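Local coordinates for alpha-fucosidase GH29 (PDB 4PSR), which hydrolyses alpha-L-fucosides as a family 29 glycoside hydrolase, probably releasing alpha-1,6-linked fucose from the core of glycoprotein glycans, at residues S430-G435 with K468-I473; V440-L445 with S462-S467. All coordinates share one frame; numbering follows the deposited sequence.

In the fold
Both interactions lie in the C-terminal domain rather than in the parallel eight-stranded barrel, and meet on one three-stranded antiparallel sheet. Interaction 1 joins the edge strand 428-431 to the central strand 471-474; interaction 2 sets the other edge strand, 464-466, against the loop leading into strand 445-451. Along the chain the second is nested within the first, and their centres are about 9 Å apart. Each is partly buried, with apolar side chains facing strand 485-491 and polar ones, Ser430, Asp472 and Gln466, partly exposed. Interaction 1 depends on paired backbone bonds, interaction 2 on side chains reaching across, Gln466 bonding to loop backbone. Gln466 also bonds Leu434 O, tying the two together, and Leu471 packs on Trp464.

Interaction 1 of 2, residues S430-G435 with K468-I473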
loop_
_atom_site.group_PDB
_atom_site.type_symbol
_atom_site.label_atom_id
_atom_site.label_comp_id
_atom_site.label_asym_id
_atom_site.label_seq_id
_atom_site.Cartn_x
_atom_site.Cartn_y
_atom_site.Cartn_z
ATOM N N SER A 430 -22.980 16.877 -6.620
ATOM C CA SER A 430 -22.593 17.597 -7.834
ATOM C C SER A 430 -21.224 17.124 -8.301
ATOM O O SER A 430 -20.228 17.311 -7.594
ATOM C CB SER A 430 -22.569 19.104 -7.602
ATOM O OG SER A 430 -23.890 19.555 -7.323
ATOM N N VAL A 431 -21.187 16.493 -9.472
ATOM C CA VAL A 431 -19.956 15.942 -10.039
ATOM C C VAL A 431 -19.390 16.941 -11.036
ATOM O O VAL A 431 -19.843 17.009 -12.186
ATOM C CB VAL A 431 -20.210 14.563 -10.702
ATOM C CG1 VAL A 431 -18.902 13.923 -11.129
ATOM C CG2 VAL A 431 -20.999 13.642 -9.754
ATOM N N LYS A 432 -18.395 17.717 -10.619
ATOM C CA LYS A 432 -17.869 18.767 -11.480
ATOM C C LYS A 432 -17.322 18.250 -12.798
ATOM O O LYS A 432 -17.448 18.904 -13.840
ATOM C CB LYS A 432 -16.796 19.567 -10.762
ATOM C CG LYS A 432 -17.331 20.340 -9.573
ATOM C CD LYS A 432 -16.200 21.117 -8.872
ATOM C CE LYS A 432 -16.736 22.123 -7.861
ATOM N NZ LYS A 432 -17.538 23.198 -8.515
ATOM N N ASN A 433 -16.678 17.087 -12.763
ATOM C CA ASN A 433 -16.052 16.561 -13.957
ATOM C C ASN A 433 -16.997 15.931 -14.963
ATOM O O ASN A 433 -16.550 15.409 -15.972
ATOM C CB ASN A 433 -14.881 15.622 -13.594
ATOM C CG ASN A 433 -13.682 16.390 -13.109
ATOM O OD1 ASN A 433 -13.010 17.061 -13.885
ATOM N ND2 ASN A 433 -13.439 16.342 -11.815
ATOM N N LEU A 434 -18.304 16.008 -14.695
ATOM C CA LEU A 434 -19.310 15.599 -15.669
ATOM C C LEU A 434 -20.253 16.759 -16.014
ATOM O O LEU A 434 -21.305 16.526 -16.623
ATOM C CB LEU A 434 -20.091 14.384 -15.164
ATOM C CG LEU A 434 -19.279 13.075 -15.012
ATOM C CD1 LEU A 434 -20.154 12.028 -14.356
ATOM C CD2 LEU A 434 -18.738 12.589 -16.351
ATOM N N GLY A 435 -19.867 17.978 -15.636
ATOM C CA GLY A 435 -20.619 19.185 -15.997
ATOM C C GLY A 435 -20.334 19.608 -17.434
ATOM O O GLY A 435 -19.536 18.986 -18.123
ATOM N N LYS A 468 -23.257 24.064 -16.053
ATOM C CA LYS A 468 -21.871 24.359 -16.392
ATOM C C LYS A 468 -20.931 23.758 -15.377
ATOM O O LYS A 468 -19.921 23.157 -15.738
ATOM C CB LYS A 468 -21.637 25.864 -16.435
ATOM C CG LYS A 468 -22.309 26.543 -17.585
ATOM C CD LYS A 468 -22.178 28.050 -17.456
ATOM C CE LYS A 468 -20.755 28.520 -17.685
ATOM N NZ LYS A 468 -20.661 30.002 -17.563
ATOM N N ASP A 469 -21.265 23.924 -14.106
ATOM C CA ASP A 469 -20.360 23.550 -13.031
ATOM C C ASP A 469 -20.310 22.039 -12.792
ATOM O O ASP A 469 -19.266 21.527 -12.390
ATOM C CB ASP A 469 -20.759 24.252 -11.732
ATOM C CG ASP A 469 -20.500 25.757 -11.758
ATOM O OD1 ASP A 469 -19.680 26.226 -12.576
ATOM O OD2 ASP A 469 -21.116 26.470 -10.939
ATOM N N ALA A 470 -21.404 21.326 -13.039
ATOM C CA ALA A 470 -21.489 19.919 -12.625
ATOM C C ALA A 470 -22.682 19.137 -13.132
ATOM O O ALA A 470 -23.732 19.699 -13.453
ATOM C CB ALA A 470 -21.516 19.851 -11.090
ATOM N N LEU A 471 -22.549 17.819 -13.130
ATOM C CA LEU A 471 -23.724 16.959 -13.128
ATOM C C LEU A 471 -24.310 16.973 -11.721
ATOM O O LEU A 471 -23.698 16.474 -10.767
ATOM C CB LEU A 471 -23.391 15.528 -13.553
ATOM C CG LEU A 471 -24.437 14.429 -13.365
ATOM C CD1 LEU A 471 -25.751 14.776 -14.083
ATOM C CD2 LEU A 471 -23.946 13.058 -13.846
ATOM N N ASP A 472 -25.505 17.549 -11.599
ATOM C CA ASP A 472 -26.168 17.732 -10.322
ATOM C C ASP A 472 -27.209 16.643 -10.113
ATOM O O ASP A 472 -28.252 16.640 -10.766
ATOM C CB ASP A 472 -26.807 19.127 -10.279
ATOM C CG ASP A 472 -25.783 20.234 -10.378
ATOM O OD1 ASP A 472 -24.798 20.204 -9.607
ATOM O OD2 ASP A 472 -25.941 21.135 -11.230
ATOM N N ILE A 473 -26.922 15.724 -9.196
ATOM C CA ILE A 473 -27.717 14.530 -8.962
ATOM C C ILE A 473 -28.530 14.667 -7.668
ATOM O O ILE A 473 -27.975 14.888 -6.593
ATOM C CB ILE A 473 -26.802 13.293 -8.842
ATOM C CG1 ILE A 473 -25.949 13.142 -10.110
ATOM C CG2 ILE A 473 -27.615 12.043 -8.575
ATOM C CD1 ILE A 473 -24.857 12.031 -10.033
HETATM O O HOH W 1 -18.001 21.093 -15.331
#
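Backbone bonds join Val431 and Leu471, a hydrogen-bonded antiparallel pair: Val431 N gives a nearly straight bond to Leu471 O (2.8 Å, 170°), and Leu471 N returns one to Val431 O (3.0 Å). Val431 O also accepts from Leu434 N, the two donors reaching it from opposite faces of its carbonyl plane, so it serves both strand pairing and turn. Weaker CA-H...O contacts run from Ser430 CA to Leu471 O and from Lys432 CA to Asp469 O.

Here strand 428-431 forms one edge of a three-stranded antiparallel sheet in the C-terminal domain, and its apolar face lies against strands 405-409 and 485-491. Branched aliphatic residues suit that face: Val431 CG2 meets Ile473 CD1 obliquely at 4.2 Å. Leu434, from the turn beyond the strand, lies alongside Leu471, CB to CB 3.8 Å, and packs with it on Leu489. Gly435 CA comes within 3.5 Å of Ala470 C; a beta carbon there would point across and clash with Ala470 N and the Asp469 backbone.

The polar face carries Ser430 and Asp472, a non-hydrogen-bonded pair. Both side chains leave anti to their carbonyl carbons (chi1 -65° and -63°), which brings Ser430 OG to the anti side of Asp472 OD1 in a 2.5 Å hydrogen bond; Ser467 OG bonds the other carboxylate oxygen. A water 2.7 Å from Lys432 O and 2.8 Å from Lys468 O may bridge them, though other acceptors compete.

Interaction 2 of 2, residues V440-L445 with S462-S467; sequences VDLESL and SEWEQS
Gln466 places CG anti to its backbone N (chi1 -172°) and stays extended through chi2, which carries its amide across to Val440, whereas Trp464, with CG between its backbone N and carbonyl carbon (chi1 58°), swings its indole toward Leu442 and Leu445. Gln466 NE2 donates a 2.9 Å bond to Val440 O, an acceptor lying almost in the amide plane, although the nitrogen itself is tilted 35° from the carbonyl plane. The same NE2 bonds Leu434 O, so both its protons probably have acceptors and the amide is held against rotation. Its OE1 accepts from a water at 2.7 Å that in turn takes the N-H of Leu442. A long side chain with both donor and acceptor thus serves Val440 O directly and Leu442 N through the water.

Leucines suit the indole because their methyls fit against its flat surface. Leu445 CD2 lies over one face in a CH-pi contact, 3.9 Å from the centroid of the six-membered ring. Leu442 touches both side chains, CD1 obliquely against Trp464 CZ3, also at 3.9 Å, and CG against Gln466 NE2. Phe491 of strand 485-491 backs both leucines. In the loop, Asp441 OD1 accepts from Glu443 N, an Asx turn that overlaps the type I beta turn from Leu442 to Leu445, closed by Leu445 N to Leu442 O: a turn entering strand 445-451, packed on the edge strand of a neighbouring antiparallel sheet.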
loop_
_atom_site.group_PDB
_atom_site.type_symbol
_atom_site.label_atom_id
_atom_site.label_comp_id
_atom_site.label_asym_id
_atom_site.label_seq_id
_atom_site.Cartn_x
_atom_site.Cartn_y
_atom_site.Cartn_z
ATOM N N VAL A 440 -18.381 17.512 -21.410
ATOM C CA VAL A 440 -18.893 16.154 -21.374
ATOM C C VAL A 440 -20.314 16.080 -21.951
ATOM O O VAL A 440 -21.193 16.837 -21.547
ATOM C CB VAL A 440 -18.850 15.648 -19.905
ATOM C CG1 VAL A 440 -19.853 14.555 -19.635
ATOM C CG2 VAL A 440 -17.433 15.167 -19.563
ATOM N N ASP A 441 -20.521 15.171 -22.904
ATOM C CA ASP A 441 -21.847 14.927 -23.479
ATOM C C ASP A 441 -22.469 13.760 -22.740
ATOM O O ASP A 441 -21.931 12.656 -22.751
ATOM C CB ASP A 441 -21.741 14.609 -24.974
ATOM C CG ASP A 441 -23.094 14.650 -25.692
ATOM O OD1 ASP A 441 -24.129 14.241 -25.107
ATOM O OD2 ASP A 441 -23.111 15.090 -26.861
ATOM N N LEU A 442 -23.598 14.008 -22.086
ATOM C CA LEU A 442 -24.269 12.984 -21.302
ATOM C C LEU A 442 -25.403 12.249 -22.034
ATOM O O LEU A 442 -26.201 11.553 -21.406
ATOM C CB LEU A 442 -24.791 13.565 -19.985
ATOM C CG LEU A 442 -23.728 13.995 -18.960
ATOM C CD1 LEU A 442 -24.435 14.545 -17.728
ATOM C CD2 LEU A 442 -22.811 12.837 -18.550
ATOM N N GLU A 443 -25.430 12.370 -23.362
ATOM C CA GLU A 443 -26.440 11.668 -24.159
ATOM C C GLU A 443 -26.393 10.174 -23.864
ATOM O O GLU A 443 -27.408 9.504 -23.844
ATOM C CB GLU A 443 -26.232 11.905 -25.661
ATOM C CG GLU A 443 -24.948 11.297 -26.216
ATOM C CD GLU A 443 -24.725 11.617 -27.684
ATOM O OE1 GLU A 443 -25.697 12.005 -28.371
ATOM O OE2 GLU A 443 -23.574 11.481 -28.150
ATOM N N SER A 444 -25.190 9.666 -23.595
ATOM C CA SER A 444 -25.005 8.235 -23.392
ATOM C C SER A 444 -25.208 7.776 -21.948
ATOM O O SER A 444 -25.068 6.589 -21.660
ATOM C CB SER A 444 -23.612 7.805 -23.843
ATOM O OG SER A 444 -22.628 8.278 -22.945
ATOM N N LEU A 445 -25.537 8.700 -21.046
ATOM C CA LEU A 445 -25.837 8.306 -19.670
ATOM C C LEU A 445 -27.203 7.618 -19.518
ATOM O O LEU A 445 -28.241 8.274 -19.504
ATOM C CB LEU A 445 -25.723 9.503 -18.716
ATOM C CG LEU A 445 -25.990 9.187 -17.238
ATOM C CD1 LEU A 445 -25.028 8.138 -16.700
ATOM C CD2 LEU A 445 -25.897 10.461 -16.430
ATOM N N SER A 462 -33.790 9.426 -10.017
ATOM C CA SER A 462 -34.639 9.900 -11.107
ATOM C C SER A 462 -34.256 11.277 -11.630
ATOM O O SER A 462 -34.320 11.515 -12.837
ATOM C CB SER A 462 -36.102 9.930 -10.655
ATOM O OG SER A 462 -36.565 8.629 -10.331
ATOM N N GLU A 463 -33.872 12.182 -10.731
ATOM C CA GLU A 463 -33.646 13.570 -11.109
ATOM C C GLU A 463 -32.160 13.905 -11.163
ATOM O O GLU A 463 -31.440 13.700 -10.186
ATOM C CB GLU A 463 -34.323 14.520 -10.121
ATOM C CG GLU A 463 -35.698 14.094 -9.637
ATOM C CD GLU A 463 -36.236 15.023 -8.558
ATOM O OE1 GLU A 463 -35.814 16.200 -8.524
ATOM O OE2 GLU A 463 -37.068 14.574 -7.739
ATOM N N TRP A 464 -31.719 14.389 -12.319
ATOM C CA TRP A 464 -30.382 14.963 -12.489
ATOM C C TRP A 464 -30.352 15.950 -13.662
ATOM O O TRP A 464 -31.058 15.763 -14.655
ATOM C CB TRP A 464 -29.305 13.873 -12.656
ATOM C CG TRP A 464 -29.501 12.909 -13.808
ATOM C CD1 TRP A 464 -30.046 11.658 -13.744
ATOM C CD2 TRP A 464 -29.121 13.108 -15.180
ATOM N NE1 TRP A 464 -30.042 11.073 -14.989
ATOM C CE2 TRP A 464 -29.474 11.940 -15.886
ATOM C CE3 TRP A 464 -28.516 14.160 -15.881
ATOM C CZ2 TRP A 464 -29.253 11.797 -17.254
ATOM C CZ3 TRP A 464 -28.293 14.013 -17.239
ATOM C CH2 TRP A 464 -28.661 12.837 -17.910
ATOM N N GLU A 465 -29.566 17.017 -13.520
ATOM C CA GLU A 465 -29.425 18.033 -14.549
ATOM C C GLU A 465 -27.951 18.328 -14.656
ATOM O O GLU A 465 -27.242 18.216 -13.663
ATOM C CB GLU A 465 -30.116 19.351 -14.164
ATOM C CG GLU A 465 -31.619 19.335 -14.070
ATOM C CD GLU A 465 -32.309 19.162 -15.411
ATOM O OE1 GLU A 465 -31.734 19.521 -16.476
ATOM O OE2 GLU A 465 -33.446 18.656 -15.382
ATOM N N GLN A 466 -27.512 18.739 -15.840
ATOM C CA GLN A 466 -26.126 19.104 -16.098
ATOM C C GLN A 466 -25.995 20.616 -16.216
ATOM O O GLN A 466 -26.403 21.204 -17.215
ATOM C CB GLN A 466 -25.628 18.437 -17.387
ATOM C CG GLN A 466 -24.145 18.601 -17.627
ATOM C CD GLN A 466 -23.700 18.125 -18.987
ATOM O OE1 GLN A 466 -24.386 18.332 -19.994
ATOM N NE2 GLN A 466 -22.530 17.494 -19.030
ATOM N N SER A 467 -25.425 21.245 -15.195
ATOM C CA SER A 467 -25.081 22.658 -15.252
ATOM C C SER A 467 -23.680 22.821 -15.822
ATOM O O SER A 467 -22.991 21.815 -16.070
ATOM C CB SER A 467 -25.171 23.276 -13.846
ATOM O OG SER A 467 -24.214 22.706 -12.941
HETATM O O HOH W 2 -24.793 16.715 -22.111
#